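Local atomic coordinates of neutral ceramidase (Pseudomonas aeruginosa, PDB entry 2ZWS), a protein that hydrolyses the N-acyl linkage of ceramides to give sphingosine and a free fatty acid, and also runs the reverse synthesis, using one zinc ion per subunit. Residues Met24-Ser28 against Leu29-Thr33; Ala280-Ile283 against Ala284-Gln288; Ala426-Ala430 against Ala431-His435. All coordinates share one frame; numbering follows the deposited sequence. Where two conformers were deposited one is given.

Contact 1 (Met24-Ser28 against Leu29-Thr33); sequences MGYSS and LEQKT
Q31 reaches back across the turn to Y26, in the loop between strands 22-24 and 32-36. Q31 CB lies 3.9 Å from S28 CB. With CG anti to the backbone N (chi1 -165°) and the rest of the chain extended, the amide is carried to the tyrosine. There Q31 OE1 sits at the ring edge, in the ring plane, 3.5 Å from Y26 CD1, and the amide is turned 40° from the ring. Q31 NE2 passes 3.7 Å from Y26 CD1 and donates to the carbonyl of N212. OE1 also faces two waters, one held by the N-H of Y26 and the other by that of S28. S28 shapes the bend: its OG accepts the N-H of E30 at 3.0 Å, an ST turn built into the type I beta turn 28-31. A third water stands between S28 O (2.6 Å) and Q31 N (3.1 Å), taking the place of the direct turn bond. The Y26 hydroxyl bonds to M208 O and its ring meets that of H99; the Y26 side chain lies about 8 Å from the zinc ion. One amide thus serves both ways, its oxygen probably receiving from the first two waters while its nitrogen ties the loop to neighbouring backbone.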
loop_
_atom_site.group_PDB
_atom_site.type_symbol
_atom_site.label_atom_id
_atom_site.label_comp_id
_atom_site.label_asym_id
_atom_site.label_seq_id
_atom_site.Cartn_x
_atom_site.Cartn_y
_atom_site.Cartn_z
ATOM N N MET A 24 -10.667 -1.443 -1.349
ATOM C CA MET A 24 -10.017 -0.759 -2.462
ATOM C C MET A 24 -9.136 -1.707 -3.283
ATOM O O MET A 24 -8.202 -2.319 -2.748
ATOM C CB MET A 24 -9.134 0.400 -1.953
ATOM C CG MET A 24 -8.514 1.264 -3.078
ATOM S SD MET A 24 -9.811 2.085 -4.015
ATOM C CE MET A 24 -9.186 2.022 -5.710
ATOM N N GLY A 25 -9.422 -1.801 -4.583
ATOM C CA GLY A 25 -8.577 -2.568 -5.494
ATOM C C GLY A 25 -9.377 -3.431 -6.456
ATOM O O GLY A 25 -9.058 -3.499 -7.649
ATOM N N TYR A 26 -10.387 -4.117 -5.938
ATOM C CA TYR A 26 -11.178 -5.047 -6.767
ATOM C C TYR A 26 -12.456 -4.448 -7.410
ATOM O O TYR A 26 -13.156 -5.130 -8.170
ATOM C CB TYR A 26 -11.497 -6.331 -5.988
ATOM C CG TYR A 26 -10.271 -7.182 -5.686
ATOM C CD1 TYR A 26 -9.981 -7.590 -4.381
ATOM C CD2 TYR A 26 -9.408 -7.607 -6.727
ATOM C CE1 TYR A 26 -8.847 -8.391 -4.091
ATOM C CE2 TYR A 26 -8.272 -8.406 -6.437
ATOM C CZ TYR A 26 -8.004 -8.780 -5.128
ATOM O OH TYR A 26 -6.882 -9.551 -4.865
ATOM N N SER A 27 -12.757 -3.187 -7.107
ATOM C CA SER A 27 -13.882 -2.468 -7.710
ATOM C C SER A 27 -15.206 -3.188 -7.519
ATOM O O SER A 27 -16.083 -3.158 -8.398
ATOM C CB SER A 27 -13.607 -2.237 -9.191
ATOM O OG SER A 27 -12.333 -1.643 -9.331
ATOM N N SER A 28 -15.369 -3.802 -6.355
ATOM C CA SER A 28 -16.568 -4.579 -6.086
ATOM C C SER A 28 -17.510 -3.878 -5.121
ATOM O O SER A 28 -17.096 -3.451 -4.053
ATOM C CB SER A 28 -16.206 -5.960 -5.547
ATOM O OG SER A 28 -17.378 -6.680 -5.219
ATOM N N LEU A 29 -18.787 -3.790 -5.491
ATOM C CA LEU A 29 -19.821 -3.328 -4.556
ATOM C C LEU A 29 -20.222 -4.346 -3.470
ATOM O O LEU A 29 -20.990 -4.011 -2.561
ATOM C CB LEU A 29 -21.089 -2.923 -5.323
ATOM C CG LEU A 29 -21.024 -1.717 -6.252
ATOM C CD1 LEU A 29 -22.263 -1.746 -7.108
ATOM C CD2 LEU A 29 -20.953 -0.413 -5.454
ATOM N N GLU A 30 -19.723 -5.569 -3.627
ATOM C CA GLU A 30 -19.992 -6.674 -2.719
ATOM C C GLU A 30 -18.724 -7.189 -2.032
ATOM O O GLU A 30 -18.603 -8.378 -1.733
ATOM C CB GLU A 30 -20.698 -7.814 -3.462
ATOM C CG GLU A 30 -22.152 -7.530 -3.834
ATOM C CD GLU A 30 -22.780 -8.640 -4.677
ATOM O OE1 GLU A 30 -23.767 -8.354 -5.387
ATOM O OE2 GLU A 30 -22.292 -9.791 -4.641
ATOM N N GLN A 31 -17.780 -6.284 -1.787
ATOM C CA GLN A 31 -16.613 -6.606 -0.985
ATOM C C GLN A 31 -16.414 -5.557 0.080
ATOM O O GLN A 31 -15.531 -4.694 -0.025
ATOM C CB GLN A 31 -15.362 -6.729 -1.852
ATOM C CG GLN A 31 -14.231 -7.412 -1.104
ATOM C CD GLN A 31 -12.868 -7.154 -1.701
ATOM O OE1 GLN A 31 -12.688 -6.334 -2.614
ATOM N NE2 GLN A 31 -11.871 -7.850 -1.158
ATOM N N LYS A 32 -17.240 -5.639 1.114
ATOM C CA LYS A 32 -17.106 -4.733 2.259
ATOM C C LYS A 32 -16.280 -5.324 3.390
ATOM O O LYS A 32 -16.304 -6.539 3.605
ATOM C CB LYS A 32 -18.478 -4.294 2.753
ATOM C CG LYS A 32 -19.238 -3.483 1.696
ATOM C CD LYS A 32 -20.286 -2.596 2.336
ATOM C CE LYS A 32 -21.194 -2.030 1.307
ATOM N NZ LYS A 32 -22.216 -1.176 1.997
ATOM N N THR A 33 -15.543 -4.469 4.104
ATOM C CA THR A 33 -14.779 -4.973 5.248
ATOM C C THR A 33 -15.700 -5.661 6.249
ATOM O O THR A 33 -16.875 -5.282 6.426
ATOM C CB THR A 33 -13.947 -3.875 5.965
ATOM O OG1 THR A 33 -14.837 -2.802 6.328
ATOM C CG2 THR A 33 -12.884 -3.299 5.001
HETATM O O HOH W 1 -10.519 -4.455 -3.026
HETATM O O HOH W 2 -13.458 -4.094 -4.023
HETATM O O HOH W 3 -18.084 -3.231 -1.654
#

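Contact 2 (Ala280-Ile283 against Ala284-Gln288); sequences AYEI and AGQAQ
A280 O receives the N-H of A284 at 2.9 Å and nearly straight (172°), a regular helical bond, but within two residues the backbone of helix 265-286 tightens. G285 N still reaches Y281 O, at 3.0 Å and more bent. Q286 N then divides itself, with a weak bond to E282 O and a shorter one, 2.9 Å, to I283 O three residues back, which it meets from above the carbonyl plane. A287 N follows the shorter spacing, bonding to A284 O at 3.1 Å, and A287 itself turns to positive phi (37°). The pattern resembles a Schellman motif, its inner bond (A287 N to A284 O) made and its outer one replaced by water: where Q288 N would meet I283 O directly, a water accepts from the first at 2.9 Å and donates to the second at 2.8 Å. The chain is thereby turned out of the helix and into strand 289-291 of the large mixed sheet.

The inward side of this last turn is apolar, made by A280, I283 and A284. I283 faces M182 and V184 of strand 181-189, while A280 touches M182 and also W227 of helix 218-231. A284 leans on that same tryptophan, and its CB lies 3.5 Å from A280 O. At the flank, the exposed Y281 brings its ring against those of W227 and F277. I283 CG2, anti to its own backbone nitrogen, points along the turn and brushes the amide end of Q288. On the exposed side, E282 and Q286 stand one turn apart with carboxylate and amide planes 61° to each other, and the Q286 chain folds back alongside the last turn, CG 3.4 Å from E282 O. The E282 carboxylate is engaged by a salt bridge to K279.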
loop_
_atom_site.group_PDB
_atom_site.type_symbol
_atom_site.label_atom_id
_atom_site.label_comp_id
_atom_site.label_asym_id
_atom_site.label_seq_id
_atom_site.Cartn_x
_atom_site.Cartn_y
_atom_site.Cartn_z
ATOM N N ALA A 280 14.930 -11.021 0.019
ATOM C CA ALA A 280 15.348 -9.739 0.618
ATOM C C ALA A 280 16.373 -9.997 1.703
ATOM O O ALA A 280 17.380 -9.307 1.783
ATOM C CB ALA A 280 14.141 -8.996 1.193
ATOM N N TYR A 281 16.112 -11.022 2.508
ATOM C CA TYR A 281 16.999 -11.366 3.592
ATOM C C TYR A 281 18.363 -11.811 3.046
ATOM O O TYR A 281 19.413 -11.424 3.587
ATOM C CB TYR A 281 16.380 -12.497 4.430
ATOM C CG TYR A 281 17.055 -12.650 5.754
ATOM C CD1 TYR A 281 18.018 -13.637 5.961
ATOM C CD2 TYR A 281 16.760 -11.785 6.799
ATOM C CE1 TYR A 281 18.680 -13.733 7.198
ATOM C CE2 TYR A 281 17.412 -11.882 8.023
ATOM C CZ TYR A 281 18.356 -12.862 8.208
ATOM O OH TYR A 281 18.974 -12.958 9.420
ATOM N N GLU A 282 18.334 -12.614 1.986
ATOM C CA GLU A 282 19.559 -13.081 1.305
ATOM C C GLU A 282 20.367 -11.871 0.810
ATOM O O GLU A 282 21.580 -11.738 1.093
ATOM C CB GLU A 282 19.214 -13.969 0.111
ATOM C CG GLU A 282 20.470 -14.350 -0.673
ATOM C CD GLU A 282 20.228 -15.162 -1.914
ATOM O OE1 GLU A 282 19.073 -15.347 -2.347
ATOM O OE2 GLU A 282 21.235 -15.653 -2.487
ATOM N N ILE A 283 19.695 -10.958 0.115
ATOM C CA ILE A 283 20.414 -9.804 -0.459
ATOM C C ILE A 283 21.000 -8.927 0.648
ATOM O O ILE A 283 22.196 -8.549 0.592
ATOM C CB ILE A 283 19.495 -8.973 -1.370
ATOM C CG1 ILE A 283 19.075 -9.808 -2.585
ATOM C CG2 ILE A 283 20.140 -7.606 -1.728
ATOM C CD1 ILE A 283 17.887 -9.213 -3.345
ATOM N N ALA A 284 20.163 -8.583 1.639
ATOM C CA ALA A 284 20.634 -7.742 2.752
ATOM C C ALA A 284 21.867 -8.378 3.382
ATOM O O ALA A 284 22.821 -7.674 3.710
ATOM C CB ALA A 284 19.537 -7.496 3.817
ATOM N N GLY A 285 21.850 -9.711 3.493
ATOM C CA GLY A 285 22.924 -10.451 4.164
ATOM C C GLY A 285 24.245 -10.332 3.447
ATOM O O GLY A 285 25.315 -10.498 4.075
ATOM N N GLN A 286 24.169 -10.095 2.133
ATOM C CA GLN A 286 25.366 -9.906 1.274
ATOM C C GLN A 286 26.015 -8.510 1.384
ATOM O O GLN A 286 27.171 -8.348 0.972
ATOM C CB GLN A 286 25.045 -10.278 -0.186
ATOM C CG GLN A 286 24.652 -11.763 -0.338
ATOM C CD GLN A 286 24.008 -12.141 -1.671
ATOM O OE1 GLN A 286 23.434 -11.309 -2.367
ATOM N NE2 GLN A 286 24.079 -13.434 -2.015
ATOM N N ALA A 287 25.283 -7.509 1.907
ATOM C CA ALA A 287 25.752 -6.108 2.045
ATOM C C ALA A 287 26.619 -5.723 0.842
ATOM O O ALA A 287 27.835 -5.462 0.956
ATOM C CB ALA A 287 26.513 -5.909 3.363
ATOM N N GLN A 288 25.996 -5.729 -0.324
ATOM C CA GLN A 288 26.768 -5.838 -1.573
ATOM C C GLN A 288 27.644 -4.627 -1.859
ATOM O O GLN A 288 28.821 -4.766 -2.256
ATOM C CB GLN A 288 25.851 -6.142 -2.763
ATOM C CG GLN A 288 25.126 -7.494 -2.649
ATOM C CD GLN A 288 24.162 -7.783 -3.788
ATOM O OE1 GLN A 288 23.426 -8.779 -3.757
ATOM N NE2 GLN A 288 24.106 -6.895 -4.748
HETATM O O HOH W 4 23.116 -5.978 -0.105
#

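Contact 3 (Ala426-Ala430 against Ala431-His435); sequences AASEA and AGIRH
E429 holds R434 through both its backbone and its carboxylate in one of the two conformers modelled for the arginine; the network is less certain for the other. R434 NH1 donates to E429 O at 3.0 Å, almost straight (170°), in the carbonyl plane on a lone pair and within the guanidinium plane. E429 OE2 also lies 3.0 Å from R434 NH1, but over the guanidinium face, the two flat groups only 6° from parallel; this salt bridge rests on charge, with no N-H aimed at the oxygen. Bends at chi2 in both side chains fold them back to meet. The other proton of R434 NH1 goes to I433 O at 2.9 Å, a carbonyl that Q425 NE2 also binds. A water joins R434 NH2 to E429 O, which further accepts G432 N at 3.0 Å, so this carbonyl is heavily used and probably polarised by the arginine. Further in, S428 O takes A431 N at 2.9 Å and, weakly, I433 N at 3.3 Å. Beneath these bonds S428 CB packs 3.6 Å from I433 CB, while S428 OG turns away mainly to E404 OE1, sharing its hydroxyl with V424 O. A483 and R487 of helix 471-488 cover S428 and A431. A weak outer bond, I433 N to S428 O, and an inner one, G432 N to E429 O, with glycine at positive phi (94°), make a Schellman motif, closing helix 414-428 before strand 435-439.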
loop_
_atom_site.group_PDB
_atom_site.type_symbol
_atom_site.label_atom_id
_atom_site.label_comp_id
_atom_site.label_asym_id
_atom_site.label_seq_id
_atom_site.Cartn_x
_atom_site.Cartn_y
_atom_site.Cartn_z
ATOM N N ALA A 426 21.071 6.193 -18.133
ATOM C CA ALA A 426 21.932 6.781 -19.181
ATOM C C ALA A 426 22.181 8.267 -18.914
ATOM O O ALA A 426 23.314 8.732 -19.020
ATOM C CB ALA A 426 21.342 6.536 -20.591
ATOM N N ALA A 427 21.137 9.001 -18.536
ATOM C CA ALA A 427 21.251 10.425 -18.256
ATOM C C ALA A 427 22.043 10.707 -16.981
ATOM O O ALA A 427 22.723 11.731 -16.878
ATOM C CB ALA A 427 19.870 11.074 -18.187
ATOM N N SER A 428 21.962 9.800 -16.012
ATOM C CA SER A 428 22.592 10.019 -14.697
ATOM C C SER A 428 23.993 9.445 -14.471
ATOM O O SER A 428 24.621 9.737 -13.445
ATOM C CB SER A 428 21.656 9.498 -13.603
ATOM O OG SER A 428 20.430 10.196 -13.650
ATOM N N GLU A 429 24.479 8.648 -15.422
ATOM C CA GLU A 429 25.777 7.990 -15.285
ATOM C C GLU A 429 26.887 9.002 -14.957
ATOM O O GLU A 429 27.709 8.785 -14.052
ATOM C CB GLU A 429 26.114 7.301 -16.599
ATOM C CG GLU A 429 26.613 5.880 -16.478
ATOM C CD GLU A 429 28.022 5.759 -15.941
ATOM O OE1 GLU A 429 28.849 6.678 -16.170
ATOM O OE2 GLU A 429 28.316 4.717 -15.299
ATOM N N ALA A 430 26.901 10.111 -15.697
ATOM C CA ALA A 430 27.910 11.158 -15.489
ATOM C C ALA A 430 27.845 11.819 -14.121
ATOM O O ALA A 430 28.837 12.424 -13.670
ATOM C CB ALA A 430 27.820 12.221 -16.585
ATOM N N ALA A 431 26.688 11.733 -13.459
ATOM C CA ALA A 431 26.529 12.267 -12.092
ATOM C C ALA A 431 27.007 11.304 -10.993
ATOM O O ALA A 431 26.975 11.645 -9.799
ATOM C CB ALA A 431 25.087 12.669 -11.843
ATOM N N GLY A 432 27.413 10.106 -11.404
ATOM C CA GLY A 432 27.927 9.098 -10.486
ATOM C C GLY A 432 26.840 8.144 -10.020
ATOM O O GLY A 432 27.056 7.360 -9.083
ATOM N N ILE A 433 25.687 8.178 -10.686
ATOM C CA ILE A 433 24.617 7.231 -10.346
ATOM C C ILE A 433 24.906 5.862 -10.956
ATOM O O ILE A 433 25.222 5.752 -12.148
ATOM C CB ILE A 433 23.240 7.737 -10.835
ATOM C CG1 ILE A 433 22.889 9.090 -10.193
ATOM C CG2 ILE A 433 22.153 6.690 -10.556
ATOM C CD1 ILE A 433 22.994 9.115 -8.667
ATOM N N ARG A 434 24.758 4.817 -10.147
ATOM C CA ARG A 434 25.032 3.454 -10.595
ATOM C C ARG A 434 23.827 2.518 -10.521
ATOM O O ARG A 434 23.845 1.443 -11.088
ATOM C CB ARG A 434 26.204 2.863 -9.790
ATOM C CG ARG A 434 27.526 3.678 -9.902
ATOM C CD ARG A 434 28.089 3.624 -11.340
ATOM N NE ARG A 434 29.242 4.513 -11.568
ATOM C CZ ARG A 434 29.198 5.687 -12.206
ATOM N NH1 ARG A 434 28.058 6.180 -12.698
ATOM N NH2 ARG A 434 30.320 6.387 -12.361
ATOM N N HIS A 435 22.797 2.929 -9.791
ATOM C CA HIS A 435 21.597 2.105 -9.666
ATOM C C HIS A 435 20.383 3.011 -9.661
ATOM O O HIS A 435 20.368 4.034 -8.970
ATOM C CB HIS A 435 21.624 1.279 -8.378
ATOM C CG HIS A 435 22.825 0.395 -8.256
ATOM N ND1 HIS A 435 22.986 -0.753 -9.004
ATOM C CD2 HIS A 435 23.928 0.500 -7.487
ATOM C CE1 HIS A 435 24.137 -1.324 -8.691
ATOM N NE2 HIS A 435 24.730 -0.579 -7.774
HETATM O O HOH W 5 30.673 9.016 -12.977
#

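In the fold
Contact 1 is a surface loop on the other side of the chain's centre from contacts 2 and 3, about 37 and 43 Å from them, centre to centre; it is also the one with a side chain close to the zinc site. Its chemistry is that of a loop: water, an amide and a hydroxyl. Contacts 2 and 3 are partly buried and sit at the C-terminal ends of different helices, 265-286 and 414-428; the two contacts come within about 7 Å at their nearest atoms. Both caps lead into strands, but contact 2 is bridged by water where contact 3 makes a weak direct bond and adds an ion pair. A hydrogen bond from H435 to E289, just past Q288, links their neighbourhoods.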